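Local coordinates for hypothetical protein (Staphylococcus aureus subsp. aureus, PDB 1QYI) that is of unknown function but carries a haloacid dehalogenase-like fold, so it is probably a hydrolase of that superfamily, perhaps acting on phosphorylated substrates, at residues A[4-9]-A[234-239]. Sequence-based numbering, arbitrary orientation.
Sequences ILFDVD and LGIATG
The carbonyl oxygen of Ala237 receives a weak CA-H contact from Asp7 and a hydrogen bond from Lys284 NZ. Asp7 OD1 lies 3.2 Å from Ala237 O; both are acceptors, and the lysine, in a long, weak ion pair with the carboxylate, probably offsets their repulsion. Upstream, strands 3-6 and 233-237 run parallel, joined by nearly straight bonds from Phe6 N to Gly235 O (2.7 Å) and Ala237 N to Phe6 O (2.9 Å), and a more bent one from Gly235 N to Ile4 O. Gly235, with no side chain, lets Leu5 CD2 lie 4.0 Å from its CA. The strands are neighbours in the six-stranded parallel sheet of a Rossmann-like HAD domain. The DVD sequence ending at Asp9 matches the family's DxD motif, and Thr238 its Ser/Thr motif; their placement just beyond the strands' C-terminal ends is consistent with the HAD active site. Apolar side chains line one face: Ile236 CD1 meets Phe6 CB at 3.4 Å, and the Phe6 ring turns an edge to Leu234 CD2. With Val8 CG1 anti to the backbone N (chi1 -172°), CG2 packs on Thr238 CB at 3.4 Å; both residues are beta-branched, and threonine's hydroxyl additionally accepts a hydrogen bond from Arg240 N.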
ATOM      1  N   ILE A   4      12.300 -14.146  16.701  1.00 33.62           N
ATOM      2  CA  ILE A   4      10.991 -13.526  16.726  1.00 31.64           C
ATOM      3  C   ILE A   4      10.854 -12.712  15.448  1.00 29.22           C
ATOM      4  O   ILE A   4      11.527 -11.709  15.273  1.00 29.05           O
ATOM      5  CB  ILE A   4      10.820 -12.637  17.966  1.00 31.38           C
ATOM      6  CG1 ILE A   4       9.547 -11.802  17.818  1.00 33.06           C
ATOM      7  CG2 ILE A   4      12.044 -11.783  18.135  1.00 32.23           C
ATOM      8  CD1 ILE A   4       9.109 -11.151  19.115  1.00 36.59           C
ATOM      9  N   LEU A   5       9.977 -13.172  14.562  1.00 26.59           N
ATOM     10  CA  LEU A   5       9.770 -12.513  13.295  1.00 24.62           C
ATOM     11  C   LEU A   5       8.618 -11.522  13.354  1.00 25.09           C
ATOM     12  O   LEU A   5       7.490 -11.869  13.734  1.00 22.60           O
ATOM     13  CB  LEU A   5       9.528 -13.555  12.205  1.00 22.69           C
ATOM     14  CG  LEU A   5      10.455 -14.772  12.250  1.00 20.66           C
ATOM     15  CD1 LEU A   5      10.112 -15.702  11.107  1.00 19.69           C
ATOM     16  CD2 LEU A   5      11.918 -14.342  12.177  1.00 18.79           C
ATOM     17  N   PHE A   6       8.923 -10.283  12.958  1.00 25.00           N
ATOM     18  CA  PHE A   6       7.976  -9.167  12.955  1.00 22.58           C
ATOM     19  C   PHE A   6       7.436  -8.806  11.580  1.00 23.18           C
ATOM     20  O   PHE A   6       8.093  -8.997  10.554  1.00 21.91           O
ATOM     21  CB  PHE A   6       8.652  -7.920  13.524  1.00 23.99           C
ATOM     22  CG  PHE A   6       8.801  -7.927  15.019  1.00 26.65           C
ATOM     23  CD1 PHE A   6       7.717  -7.594  15.835  1.00 25.82           C
ATOM     24  CD2 PHE A   6      10.025  -8.244  15.613  1.00 25.61           C
ATOM     25  CE1 PHE A   6       7.846  -7.569  17.214  1.00 26.87           C
ATOM     26  CE2 PHE A   6      10.169  -8.224  16.990  1.00 28.08           C
ATOM     27  CZ  PHE A   6       9.073  -7.884  17.799  1.00 30.21           C
ATOM     28  N   ASP A   7       6.222  -8.272  11.573  1.00 23.83           N
ATOM     29  CA  ASP A   7       5.594  -7.795  10.346  1.00 22.65           C
ATOM     30  C   ASP A   7       5.674  -6.282  10.505  1.00 21.36           C
ATOM     31  O   ASP A   7       5.809  -5.798  11.626  1.00 20.97           O
ATOM     32  CB  ASP A   7       4.141  -8.256  10.262  1.00 24.13           C
ATOM     33  CG  ASP A   7       3.433  -7.729   9.029  1.00 26.02           C
ATOM     34  OD1 ASP A   7       4.095  -7.518   7.992  1.00 27.01           O
ATOM     35  OD2 ASP A   7       2.203  -7.532   9.089  1.00 28.50           O
ATOM     36  N   VAL A   8       5.605  -5.534   9.410  1.00 20.37           N
ATOM     37  CA  VAL A   8       5.722  -4.087   9.510  1.00 19.74           C
ATOM     38  C   VAL A   8       4.388  -3.363   9.637  1.00 20.15           C
ATOM     39  O   VAL A   8       4.100  -2.789  10.689  1.00 19.18           O
ATOM     40  CB  VAL A   8       6.513  -3.516   8.327  1.00 19.81           C
ATOM     41  CG1 VAL A   8       6.790  -2.050   8.562  1.00 14.55           C
ATOM     42  CG2 VAL A   8       7.831  -4.279   8.169  1.00 16.73           C
ATOM     43  N   ASP A   9       3.570  -3.382   8.591  1.00 20.21           N
ATOM     44  CA  ASP A   9       2.292  -2.707   8.693  1.00 21.69           C
ATOM     45  C   ASP A   9       1.403  -3.469   9.645  1.00 21.31           C
ATOM     46  O   ASP A   9       1.369  -4.702   9.627  1.00 21.49           O
ATOM     47  CB  ASP A   9       1.594  -2.571   7.334  1.00 23.19           C
ATOM     48  CG  ASP A   9       2.299  -1.589   6.407  1.00 25.85           C
ATOM     49  OD1 ASP A   9       2.883  -0.596   6.902  1.00 24.54           O
ATOM     50  OD2 ASP A   9       2.251  -1.807   5.177  1.00 28.39           O
ATOM     51  N   LEU A 234      16.136 -11.016  16.147  1.00 27.96           N
ATOM     52  CA  LEU A 234      14.998 -10.377  15.487  1.00 25.89           C
ATOM     53  C   LEU A 234      14.959 -10.565  13.963  1.00 24.93           C
ATOM     54  O   LEU A 234      15.991 -10.757  13.324  1.00 24.33           O
ATOM     55  CB  LEU A 234      14.984  -8.884  15.830  1.00 25.31           C
ATOM     56  CG  LEU A 234      15.136  -8.532  17.317  1.00 24.16           C
ATOM     57  CD1 LEU A 234      14.914  -7.041  17.511  1.00 21.98           C
ATOM     58  CD2 LEU A 234      14.134  -9.320  18.144  1.00 24.04           C
ATOM     59  N   GLY A 235      13.752 -10.519  13.399  1.00 23.16           N
ATOM     60  CA  GLY A 235      13.580 -10.683  11.964  1.00 22.43           C
ATOM     61  C   GLY A 235      12.371  -9.943  11.403  1.00 23.13           C
ATOM     62  O   GLY A 235      11.425  -9.656  12.139  1.00 23.49           O
ATOM     63  N   ILE A 236      12.399  -9.626  10.105  1.00 21.96           N
ATOM     64  CA  ILE A 236      11.292  -8.915   9.448  1.00 21.57           C
ATOM     65  C   ILE A 236      10.778  -9.561   8.146  1.00 18.99           C
ATOM     66  O   ILE A 236      11.564  -9.881   7.257  1.00 16.83           O
ATOM     67  CB  ILE A 236      11.680  -7.443   9.094  1.00 23.27           C
ATOM     68  CG1 ILE A 236      11.921  -6.637  10.365  1.00 25.16           C
ATOM     69  CG2 ILE A 236      10.539  -6.762   8.339  1.00 22.14           C
ATOM     70  CD1 ILE A 236      10.686  -6.481  11.219  1.00 25.75           C
ATOM     71  N   ALA A 237       9.460  -9.733   8.057  1.00 19.28           N
ATOM     72  CA  ALA A 237       8.786 -10.269   6.868  1.00 19.92           C
ATOM     73  C   ALA A 237       7.597  -9.343   6.579  1.00 20.27           C
ATOM     74  O   ALA A 237       6.634  -9.308   7.349  1.00 23.32           O
ATOM     75  CB  ALA A 237       8.287 -11.702   7.114  1.00 17.86           C
ATOM     76  N   THR A 238       7.661  -8.585   5.486  1.00 21.30           N
ATOM     77  CA  THR A 238       6.569  -7.670   5.140  1.00 21.58           C
ATOM     78  C   THR A 238       6.176  -7.750   3.666  1.00 21.06           C
ATOM     79  O   THR A 238       6.893  -8.333   2.850  1.00 20.98           O
ATOM     80  CB  THR A 238       6.943  -6.198   5.446  1.00 20.95           C
ATOM     81  OG1 THR A 238       5.846  -5.346   5.096  1.00 22.16           O
ATOM     82  CG2 THR A 238       8.176  -5.783   4.658  1.00 20.99           C
ATOM     83  N   GLY A 239       5.029  -7.159   3.341  1.00 19.63           N
ATOM     84  CA  GLY A 239       4.550  -7.139   1.970  1.00 19.47           C
ATOM     85  C   GLY A 239       5.076  -5.908   1.254  1.00 20.22           C
ATOM     86  O   GLY A 239       4.879  -5.738   0.052  1.00 20.19           O
TER